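Local coordinates for protein 16S rRNA (guanine(1405)-N(7))-methyltransferase (Klebsiella pneumoniae, PDB 6PI9) that probably methylates N7 of guanosine 1405 in 16S rRNA, using S-adenosyl-L-methionine as methyl donor and thereby conferring resistance to aminoglycosides, at residues L72-N76 with T153-W159; A100-M104 with L128-V134; D178-K184 with A206-T212. One frame throughout, in Å; residues are numbered along the deposited sequence. Where two conformers were deposited one is given.

Contact 1: residues L72-N76 with T153-W159; sequences LARWN and TARARGW
Arg157 lies over one face of the Trp75 indole, its CZ 4.2 Å from the centroid of the six-membered ring and 21° off the ring normal, a cation-pi contact. The guanidinium is not flat on the ring: the two planes are 41° apart, and NE makes the closest approach, 3.4 Å from Trp75 CH2. Bends at chi2 and chi3 fold the arginine over the indole. Its NH1 also donates to Asn76 OD1 at 3.2 Å, fairly straight at the hydrogen (160°), in the plane of the amide carbonyl and close to that of the guanidinium; this bond and the ring face together probably limit the rotation of the guanidinium. The other end of the same amide, Asn76 ND2, gives a weak, bent bond to Ala156 O at 3.2 Å, near the end of helix 144-157. Deeper in, Thr153 OG1 is satisfied within its own helix by Leu149 O and meets Leu72 CD1 only by packing at 3.5 Å, with Ile127 of helix 125-131 touching both residues. Thr153 CG2 and Trp159 CZ2 both meet the Trp75 rim near the ring plane, CZ2 lying 3.7 Å from Trp75 CH2. Polar groups on the outer side and apolar ones beneath thus join the ends of helices 63-75 and 144-157, a helix-helix packing on the periphery of the Rossmann-like methyltransferase fold.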
loop_
_atom_site.group_PDB
_atom_site.type_symbol
_atom_site.label_atom_id
_atom_site.label_comp_id
_atom_site.label_asym_id
_atom_site.label_seq_id
_atom_site.Cartn_x
_atom_site.Cartn_y
_atom_site.Cartn_z
ATOM N N LEU A 72 -13.430 19.839 -2.925
ATOM C CA LEU A 72 -14.824 19.514 -3.213
ATOM C C LEU A 72 -15.735 20.720 -3.011
ATOM O O LEU A 72 -16.802 20.805 -3.635
ATOM C CB LEU A 72 -15.282 18.344 -2.341
ATOM C CG LEU A 72 -14.645 16.993 -2.705
ATOM C CD1 LEU A 72 -14.784 16.011 -1.572
ATOM C CD2 LEU A 72 -15.267 16.426 -3.984
ATOM N N ALA A 73 -15.336 21.654 -2.144
ATOM C CA ALA A 73 -16.099 22.886 -1.977
ATOM C C ALA A 73 -16.034 23.742 -3.236
ATOM O O ALA A 73 -17.019 24.393 -3.612
ATOM C CB ALA A 73 -15.575 23.663 -0.769
ATOM N N ARG A 74 -14.879 23.755 -3.898
ATOM C CA ARG A 74 -14.747 24.489 -5.145
ATOM C C ARG A 74 -15.468 23.802 -6.294
ATOM O O ARG A 74 -15.772 24.455 -7.296
ATOM C CB ARG A 74 -13.272 24.662 -5.476
ATOM C CG ARG A 74 -12.448 25.079 -4.288
ATOM C CD ARG A 74 -10.988 25.014 -4.618
ATOM N NE ARG A 74 -10.530 26.284 -5.160
ATOM C CZ ARG A 74 -9.449 26.922 -4.732
ATOM N NH1 ARG A 74 -8.720 26.392 -3.758
ATOM N NH2 ARG A 74 -9.091 28.083 -5.273
ATOM N N TRP A 75 -15.747 22.502 -6.172
ATOM C CA TRP A 75 -16.458 21.801 -7.234
ATOM C C TRP A 75 -17.947 22.118 -7.207
ATOM O O TRP A 75 -18.576 22.252 -8.265
ATOM C CB TRP A 75 -16.223 20.290 -7.131
ATOM C CG TRP A 75 -16.959 19.524 -8.177
ATOM C CD1 TRP A 75 -16.841 19.667 -9.526
ATOM C CD2 TRP A 75 -17.935 18.498 -7.966
ATOM N NE1 TRP A 75 -17.681 18.795 -10.169
ATOM C CE2 TRP A 75 -18.362 18.062 -9.234
ATOM C CE3 TRP A 75 -18.485 17.901 -6.826
ATOM C CZ2 TRP A 75 -19.320 17.061 -9.397
ATOM C CZ3 TRP A 75 -19.436 16.910 -6.989
ATOM C CH2 TRP A 75 -19.845 16.501 -8.264
ATOM N N ASN A 76 -18.538 22.252 -6.016
ATOM C CA ASN A 76 -19.944 22.632 -5.977
ATOM C C ASN A 76 -20.165 24.059 -6.469
ATOM O O ASN A 76 -21.307 24.432 -6.748
ATOM C CB ASN A 76 -20.526 22.460 -4.572
ATOM C CG ASN A 76 -22.054 22.486 -4.572
ATOM O OD1 ASN A 76 -22.683 22.133 -5.571
ATOM N ND2 ASN A 76 -22.653 22.925 -3.464
ATOM N N THR A 153 -20.535 16.209 0.698
ATOM C CA THR A 153 -20.609 16.460 -0.736
ATOM C C THR A 153 -22.000 16.141 -1.259
ATOM O O THR A 153 -22.570 16.897 -2.053
ATOM C CB THR A 153 -19.545 15.623 -1.456
ATOM O OG1 THR A 153 -18.256 15.953 -0.920
ATOM C CG2 THR A 153 -19.578 15.855 -2.985
ATOM N N ALA A 154 -22.566 15.015 -0.814
ATOM C CA ALA A 154 -23.882 14.596 -1.292
ATOM C C ALA A 154 -24.966 15.605 -0.927
ATOM O O ALA A 154 -25.790 15.961 -1.773
ATOM C CB ALA A 154 -24.221 13.215 -0.738
ATOM N N ARG A 155 -25.004 16.065 0.334
ATOM C CA ARG A 155 -26.019 17.044 0.709
ATOM C C ARG A 155 -25.864 18.348 -0.070
ATOM O O ARG A 155 -26.870 18.979 -0.422
ATOM C CB ARG A 155 -25.979 17.310 2.217
ATOM C CG ARG A 155 -26.361 16.120 3.094
ATOM C CD ARG A 155 -26.568 16.613 4.521
ATOM N NE ARG A 155 -26.332 15.571 5.520
ATOM C CZ ARG A 155 -25.130 15.280 6.022
ATOM N NH1 ARG A 155 -24.039 15.886 5.569
ATOM N NH2 ARG A 155 -25.006 14.340 6.932
ATOM N N ALA A 156 -24.623 18.761 -0.358
ATOM C CA ALA A 156 -24.394 19.978 -1.136
ATOM C C ALA A 156 -24.792 19.827 -2.599
ATOM O O ALA A 156 -25.118 20.830 -3.245
ATOM C CB ALA A 156 -22.923 20.391 -1.059
ATOM N N ARG A 157 -24.752 18.615 -3.144
ATOM C CA ARG A 157 -25.084 18.395 -4.545
ATOM C C ARG A 157 -26.534 17.968 -4.731
ATOM O O ARG A 157 -26.984 17.836 -5.878
ATOM C CB ARG A 157 -24.147 17.342 -5.160
ATOM C CG ARG A 157 -22.666 17.723 -5.202
ATOM C CD ARG A 157 -22.391 18.802 -6.207
ATOM N NE ARG A 157 -22.641 18.366 -7.579
ATOM C CZ ARG A 157 -22.752 19.221 -8.595
ATOM N NH1 ARG A 157 -22.651 20.530 -8.365
ATOM N NH2 ARG A 157 -22.996 18.780 -9.823
ATOM N N GLY A 158 -27.272 17.749 -3.638
ATOM C CA GLY A 158 -28.647 17.288 -3.731
ATOM C C GLY A 158 -28.813 15.817 -4.032
ATOM O O GLY A 158 -29.877 15.411 -4.513
ATOM N N TRP A 159 -27.788 15.001 -3.768
ATOM C CA TRP A 159 -27.855 13.557 -3.977
ATOM C C TRP A 159 -28.588 12.872 -2.824
ATOM O O TRP A 159 -28.626 13.370 -1.692
ATOM C CB TRP A 159 -26.451 12.961 -4.102
ATOM C CG TRP A 159 -25.627 13.557 -5.213
ATOM C CD1 TRP A 159 -26.089 14.310 -6.282
ATOM C CD2 TRP A 159 -24.209 13.455 -5.380
ATOM N NE1 TRP A 159 -25.038 14.665 -7.092
ATOM C CE2 TRP A 159 -23.875 14.157 -6.566
ATOM C CE3 TRP A 159 -23.187 12.844 -4.645
ATOM C CZ2 TRP A 159 -22.556 14.251 -7.036
ATOM C CZ3 TRP A 159 -21.882 12.928 -5.117
ATOM C CH2 TRP A 159 -21.578 13.635 -6.299
#

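Contact 2: residues A100-M104 with L128-V134; sequences ADEWM and LLGSMGV
Met104 and Met132 cross at a slant, CG of Met104 3.5 Å from SD of Met132. Met132 runs extended beyond CG (chi2 -175°, chi3 169°), which carries its methyl past Met104 to Ala100, where CE presses on Ala100 CB at 3.5 Å, tighter than usual for two carbons. Met104 instead curls at chi2 and chi3, and its CE settles 3.4 Å from the backbone Met132 O and 3.8 Å from Val134 CG2. Further along the interface, Trp103 CZ3 approaches Leu129 CD2 obliquely at 4.4 Å. The backbone of 128-134 sets these groups in place: helix 125-131 ends in a Schellman motif with Gly133, at positive phi, as its C-prime residue. Val134 N reaches Leu129 O at 3.1 Å and Gly133 N reaches Gly130 O, a turn that brings Met132 and Val134 to the same methionine. Leu129 O also accepts from Met132 N, the two donors coming from opposite faces of its plane. In the next shell Val134 rests on Val117, while Trp103 packs on Val254. No hydrogen bond spans the two segments, so helix 100-111 and the end of helix 125-131 are held together by thioether, methyl and ring contacts, with dispersion and burial of apolar surface as the likely source of cohesion.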
loop_
_atom_site.group_PDB
_atom_site.type_symbol
_atom_site.label_atom_id
_atom_site.label_comp_id
_atom_site.label_asym_id
_atom_site.label_seq_id
_atom_site.Cartn_x
_atom_site.Cartn_y
_atom_site.Cartn_z
ATOM N N ALA A 100 -12.334 5.766 -15.667
ATOM C CA ALA A 100 -13.687 5.884 -15.136
ATOM C C ALA A 100 -14.737 5.813 -16.231
ATOM O O ALA A 100 -15.785 5.188 -16.048
ATOM C CB ALA A 100 -13.828 7.189 -14.351
ATOM N N ASP A 101 -14.491 6.459 -17.366
ATOM C CA ASP A 101 -15.465 6.408 -18.449
ATOM C C ASP A 101 -15.684 4.968 -18.902
ATOM O O ASP A 101 -16.808 4.451 -18.857
ATOM C CB ASP A 101 -15.018 7.298 -19.601
ATOM C CG ASP A 101 -15.115 8.775 -19.260
ATOM O OD1 ASP A 101 -15.992 9.144 -18.447
ATOM O OD2 ASP A 101 -14.324 9.566 -19.828
ATOM N N GLU A 102 -14.611 4.282 -19.274
ATOM C CA GLU A 102 -14.732 2.866 -19.580
ATOM C C GLU A 102 -15.433 2.097 -18.450
ATOM O O GLU A 102 -16.296 1.250 -18.710
ATOM C CB GLU A 102 -13.345 2.300 -19.860
ATOM C CG GLU A 102 -13.394 0.883 -20.258
ATOM C CD GLU A 102 -12.027 0.253 -20.480
ATOM O OE1 GLU A 102 -11.011 0.981 -20.421
ATOM O OE2 GLU A 102 -11.973 -0.978 -20.720
ATOM N N TRP A 103 -15.092 2.398 -17.183
ATOM C CA TRP A 103 -15.672 1.676 -16.057
ATOM C C TRP A 103 -17.198 1.853 -16.010
ATOM O O TRP A 103 -17.955 0.888 -15.853
ATOM C CB TRP A 103 -15.007 2.167 -14.758
ATOM C CG TRP A 103 -15.169 1.288 -13.533
ATOM C CD1 TRP A 103 -14.248 0.402 -13.011
ATOM C CD2 TRP A 103 -16.310 1.228 -12.677
ATOM N NE1 TRP A 103 -14.763 -0.214 -11.895
ATOM C CE2 TRP A 103 -16.023 0.286 -11.662
ATOM C CE3 TRP A 103 -17.560 1.880 -12.675
ATOM C CZ2 TRP A 103 -16.929 -0.027 -10.669
ATOM C CZ3 TRP A 103 -18.463 1.570 -11.694
ATOM C CH2 TRP A 103 -18.145 0.622 -10.695
ATOM N N MET A 104 -17.680 3.078 -16.138
ATOM C CA MET A 104 -19.127 3.252 -16.088
ATOM C C MET A 104 -19.809 2.660 -17.322
ATOM O O MET A 104 -20.862 2.019 -17.201
ATOM C CB MET A 104 -19.466 4.725 -15.931
ATOM C CG MET A 104 -19.353 5.216 -14.510
ATOM S SD MET A 104 -20.731 4.690 -13.467
ATOM C CE MET A 104 -22.107 5.559 -14.233
ATOM N N LEU A 128 -17.205 9.822 -6.745
ATOM C CA LEU A 128 -16.964 9.496 -8.152
ATOM C C LEU A 128 -18.243 9.023 -8.833
ATOM O O LEU A 128 -18.640 9.568 -9.872
ATOM C CB LEU A 128 -15.865 8.434 -8.259
ATOM C CG LEU A 128 -15.469 7.963 -9.664
ATOM C CD1 LEU A 128 -15.183 9.188 -10.562
ATOM C CD2 LEU A 128 -14.246 7.082 -9.553
ATOM N N LEU A 129 -18.896 8.005 -8.258
ATOM C CA LEU A 129 -20.219 7.570 -8.716
ATOM C C LEU A 129 -21.197 8.717 -8.872
ATOM O O LEU A 129 -21.870 8.851 -9.900
ATOM C CB LEU A 129 -20.807 6.572 -7.724
ATOM C CG LEU A 129 -20.093 5.250 -7.627
ATOM C CD1 LEU A 129 -20.832 4.397 -6.567
ATOM C CD2 LEU A 129 -20.113 4.636 -8.993
ATOM N N GLY A 130 -21.370 9.503 -7.824
ATOM C CA GLY A 130 -22.382 10.534 -7.879
ATOM C C GLY A 130 -22.163 11.511 -9.012
ATOM O O GLY A 130 -23.127 11.999 -9.623
ATOM N N SER A 131 -20.901 11.811 -9.319
ATOM C CA SER A 131 -20.636 12.721 -10.425
ATOM C C SER A 131 -21.110 12.145 -11.754
ATOM O O SER A 131 -21.408 12.909 -12.678
ATOM C CB SER A 131 -19.143 13.021 -10.498
ATOM O OG SER A 131 -18.425 11.852 -10.830
ATOM N N MET A 132 -21.195 10.816 -11.853
ATOM C CA MET A 132 -21.512 10.118 -13.087
ATOM C C MET A 132 -22.953 9.626 -13.130
ATOM O O MET A 132 -23.281 8.732 -13.931
ATOM C CB MET A 132 -20.532 8.967 -13.279
ATOM C CG MET A 132 -19.104 9.479 -13.361
ATOM S SD MET A 132 -17.822 8.257 -13.726
ATOM C CE MET A 132 -16.465 9.397 -14.036
ATOM N N GLY A 133 -23.816 10.209 -12.287
ATOM C CA GLY A 133 -25.241 9.973 -12.313
ATOM C C GLY A 133 -25.741 8.890 -11.389
ATOM O O GLY A 133 -26.956 8.653 -11.357
ATOM N N VAL A 134 -24.851 8.219 -10.652
ATOM C CA VAL A 134 -25.245 7.220 -9.668
ATOM C C VAL A 134 -25.310 7.949 -8.329
ATOM O O VAL A 134 -24.315 8.081 -7.623
ATOM C CB VAL A 134 -24.290 6.037 -9.649
ATOM C CG1 VAL A 134 -24.716 5.000 -8.569
ATOM C CG2 VAL A 134 -24.238 5.434 -11.063
#

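Contact 3: residues D178-K184 with A206-T212; sequences DAALLMK and APRLVVT. With SAH (S-adenosyl-L-homocysteine), chain B.
Thr212 turns OG1 between its backbone N and carbonyl carbon (chi1 78°), placing the hydroxyl next to Lys184 N, while Leu181 has CG anti to its carbonyl carbon (chi1 -47°), with CD2 alongside Val210 CB at 3.7 Å. The strands that carry them, 179-183 and 208-212, are parallel neighbours in the central sheet of a Rossmann-like methyltransferase; helices 186-192 and 196-203 lie between them along the chain, a beta-alpha-beta crossover. The ladder alternates direction: Ala180 N to Arg208 O, Val210 N to Ala180 O, Leu182 N to Val210 O, Thr212 N to Leu182 O. Its straightest member, Leu182 N to Val210 O at 2.7 Å, is nearly linear at the hydrogen (177°). Leu181 and Val210 share the sheet face covered partly by helix 100-111, whereas Ala180, Leu182, Leu209 and Val211 occupy the other, where Leu201 of helix 196-203 packs. At the C-terminal end a water donates to both Leu182 O and Thr212 O, bridging the two strands. Lys184 N there has two acceptors, Thr212 O at 3.0 Å and OG1 at 2.9 Å, both bent; OG1 is also hydrogen-bonded to Glu252 OE2. One residue earlier, the amino nitrogen of bound S-adenosyl-L-homocysteine, atom N, donates to Met183 O at 2.9 Å.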
loop_
_atom_site.group_PDB
_atom_site.type_symbol
_atom_site.label_atom_id
_atom_site.label_comp_id
_atom_site.label_asym_id
_atom_site.label_seq_id
_atom_site.Cartn_x
_atom_site.Cartn_y
_atom_site.Cartn_z
ATOM N N ASP A 178 -30.414 -2.791 -4.776
ATOM C CA ASP A 178 -30.402 -3.398 -6.100
ATOM C C ASP A 178 -29.039 -3.975 -6.426
ATOM O O ASP A 178 -28.935 -4.988 -7.138
ATOM C CB ASP A 178 -30.823 -2.352 -7.116
ATOM C CG ASP A 178 -32.272 -1.932 -6.908
ATOM O OD1 ASP A 178 -33.111 -2.858 -6.898
ATOM O OD2 ASP A 178 -32.568 -0.736 -6.679
ATOM N N ALA A 179 -27.984 -3.359 -5.914
ATOM C CA ALA A 179 -26.642 -3.827 -6.225
ATOM C C ALA A 179 -25.743 -3.465 -5.073
ATOM O O ALA A 179 -26.006 -2.476 -4.388
ATOM C CB ALA A 179 -26.125 -3.180 -7.528
ATOM N N ALA A 180 -24.662 -4.258 -4.853
ATOM C CA ALA A 180 -23.635 -3.888 -3.900
ATOM C C ALA A 180 -22.272 -3.961 -4.563
ATOM O O ALA A 180 -22.029 -4.829 -5.409
ATOM C CB ALA A 180 -23.583 -4.786 -2.663
ATOM N N LEU A 181 -21.429 -2.999 -4.202
ATOM C CA LEU A 181 -20.093 -2.861 -4.753
ATOM C C LEU A 181 -19.150 -3.311 -3.664
ATOM O O LEU A 181 -19.302 -2.889 -2.515
ATOM C CB LEU A 181 -19.796 -1.408 -5.133
ATOM C CG LEU A 181 -20.898 -0.691 -5.926
ATOM C CD1 LEU A 181 -20.486 0.753 -6.238
ATOM C CD2 LEU A 181 -21.194 -1.434 -7.269
ATOM N N LEU A 182 -18.235 -4.230 -4.012
ATOM C CA LEU A 182 -17.172 -4.707 -3.125
ATOM C C LEU A 182 -15.886 -4.499 -3.897
ATOM O O LEU A 182 -15.323 -5.460 -4.478
ATOM C CB LEU A 182 -17.367 -6.185 -2.770
ATOM C CG LEU A 182 -18.626 -6.422 -1.899
ATOM C CD1 LEU A 182 -19.838 -6.586 -2.825
ATOM C CD2 LEU A 182 -18.454 -7.728 -1.083
ATOM N N MET A 183 -15.424 -3.245 -3.951
ATOM C CA MET A 183 -14.355 -2.885 -4.877
ATOM C C MET A 183 -13.038 -2.810 -4.098
ATOM O O MET A 183 -12.950 -2.073 -3.096
ATOM C CB MET A 183 -14.725 -1.564 -5.564
ATOM C CG MET A 183 -15.947 -1.737 -6.487
ATOM S SD MET A 183 -16.684 -0.115 -6.916
ATOM C CE MET A 183 -15.276 0.723 -7.653
ATOM N N LYS A 184 -12.030 -3.577 -4.556
ATOM C CA LYS A 184 -10.700 -3.616 -3.939
ATOM C C LYS A 184 -10.800 -3.875 -2.450
ATOM O O LYS A 184 -10.103 -3.256 -1.616
ATOM C CB LYS A 184 -9.967 -2.305 -4.223
ATOM C CG LYS A 184 -9.688 -2.184 -5.736
ATOM C CD LYS A 184 -9.120 -0.728 -6.024
ATOM C CE LYS A 184 -8.782 -0.555 -7.540
ATOM N NZ LYS A 184 -8.474 0.930 -7.775
ATOM N N ALA A 206 -28.505 -8.095 -1.768
ATOM C CA ALA A 206 -28.598 -7.434 -3.067
ATOM C C ALA A 206 -28.435 -8.512 -4.137
ATOM O O ALA A 206 -27.548 -9.386 -4.013
ATOM C CB ALA A 206 -27.537 -6.339 -3.251
ATOM N N PRO A 207 -29.246 -8.480 -5.193
ATOM C CA PRO A 207 -29.158 -9.539 -6.204
ATOM C C PRO A 207 -27.980 -9.407 -7.148
ATOM O O PRO A 207 -27.668 -10.388 -7.847
ATOM C CB PRO A 207 -30.476 -9.393 -6.967
ATOM C CG PRO A 207 -30.833 -7.967 -6.816
ATOM C CD PRO A 207 -30.390 -7.580 -5.438
ATOM N N ARG A 208 -27.337 -8.235 -7.234
ATOM C CA ARG A 208 -26.215 -8.058 -8.153
ATOM C C ARG A 208 -25.070 -7.497 -7.345
ATOM O O ARG A 208 -25.291 -6.625 -6.509
ATOM C CB ARG A 208 -26.553 -7.114 -9.313
ATOM C CG ARG A 208 -27.414 -7.802 -10.389
ATOM C CD ARG A 208 -28.192 -6.834 -11.242
ATOM N NE ARG A 208 -28.473 -7.323 -12.611
ATOM C CZ ARG A 208 -29.138 -8.439 -12.914
ATOM N NH1 ARG A 208 -29.567 -9.261 -11.948
ATOM N NH2 ARG A 208 -29.362 -8.755 -14.194
ATOM N N LEU A 209 -23.852 -7.994 -7.592
ATOM C CA LEU A 209 -22.658 -7.566 -6.881
ATOM C C LEU A 209 -21.609 -7.196 -7.915
ATOM O O LEU A 209 -21.504 -7.853 -8.955
ATOM C CB LEU A 209 -22.074 -8.670 -5.981
ATOM C CG LEU A 209 -23.082 -9.351 -5.062
ATOM C CD1 LEU A 209 -22.335 -10.406 -4.283
ATOM C CD2 LEU A 209 -23.760 -8.363 -4.076
ATOM N N VAL A 210 -20.838 -6.153 -7.632
ATOM C CA VAL A 210 -19.654 -5.803 -8.427
ATOM C C VAL A 210 -18.471 -6.020 -7.528
ATOM O O VAL A 210 -18.352 -5.344 -6.502
ATOM C CB VAL A 210 -19.700 -4.346 -8.913
ATOM C CG1 VAL A 210 -18.414 -4.009 -9.712
ATOM C CG2 VAL A 210 -20.958 -4.135 -9.758
ATOM N N VAL A 211 -17.595 -6.961 -7.879
ATOM C CA VAL A 211 -16.474 -7.339 -7.004
ATOM C C VAL A 211 -15.202 -7.079 -7.777
ATOM O O VAL A 211 -15.095 -7.509 -8.931
ATOM C CB VAL A 211 -16.545 -8.831 -6.608
ATOM C CG1 VAL A 211 -15.289 -9.260 -5.775
ATOM C CG2 VAL A 211 -17.898 -9.167 -5.898
ATOM N N THR A 212 -14.271 -6.307 -7.213
ATOM C CA THR A 212 -13.081 -5.997 -7.989
ATOM C C THR A 212 -11.800 -6.242 -7.208
ATOM O O THR A 212 -11.764 -6.230 -5.973
ATOM C CB THR A 212 -13.045 -4.560 -8.496
ATOM O OG1 THR A 212 -12.663 -3.707 -7.410
ATOM C CG2 THR A 212 -14.404 -4.171 -9.055
HETATM N N SAH B . -13.984 0.512 -2.478
HETATM C CA SAH B . -13.220 1.779 -2.520
HETATM C CB SAH B . -12.086 1.757 -1.512
HETATM C CG SAH B . -11.102 0.553 -1.572
HETATM S SD SAH B . -9.636 0.843 -0.477
HETATM C C SAH B . -12.654 2.031 -3.931
HETATM O O SAH B . -12.477 1.029 -4.656
HETATM O OXT SAH B . -12.340 3.172 -4.322
HETATM C "C5'" SAH B . -10.117 -0.272 0.912
HETATM C "C4'" SAH B . -11.140 0.371 1.896
HETATM O "O4'" SAH B . -11.618 -0.632 2.818
HETATM C "C3'" SAH B . -10.667 1.582 2.751
HETATM O "O3'" SAH B . -11.531 2.717 2.540
HETATM C "C2'" SAH B . -10.778 1.113 4.200
HETATM O "O2'" SAH B . -11.229 2.193 5.022
HETATM C "C1'" SAH B . -11.875 0.047 4.061
HETATM N N9 SAH B . -11.816 -1.007 5.057
HETATM C C8 SAH B . -10.735 -1.789 5.372
HETATM N N7 SAH B . -11.151 -2.735 6.268
HETATM C C5 SAH B . -12.471 -2.495 6.550
HETATM C C6 SAH B . -13.386 -3.074 7.400
HETATM N N6 SAH B . -13.068 -4.047 8.228
HETATM N N1 SAH B . -14.693 -2.618 7.363
HETATM C C2 SAH B . -15.053 -1.566 6.591
HETATM N N3 SAH B . -14.160 -0.959 5.749
HETATM C C4 SAH B . -12.889 -1.452 5.759
HETATM O O HOH W 1 -13.192 -6.898 -3.664
#

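From the N terminus, helix 63-75 supplies the first half of contact 1, whose loop closes only when the chain reaches the end of helix 144-157. Contact 2, pairing 100-104 with 128-134, opens and closes within that loop and is therefore nested in it. Contact 3 follows both in series, pairing two adjacent central strands after the chain has passed through the intervening helices. Contacts 1 and 2 touch: Trp159 CZ2 lies 3.4 Å from Gly130 C. Contact 2 reaches contact 3 through Trp103 CZ2, 3.5 Å from Met183 CE, and through Leu129 on Leu181. Contacts 1 and 3 do not meet, so packing runs from outer helices through contact 2 to the ligand-bearing sheet.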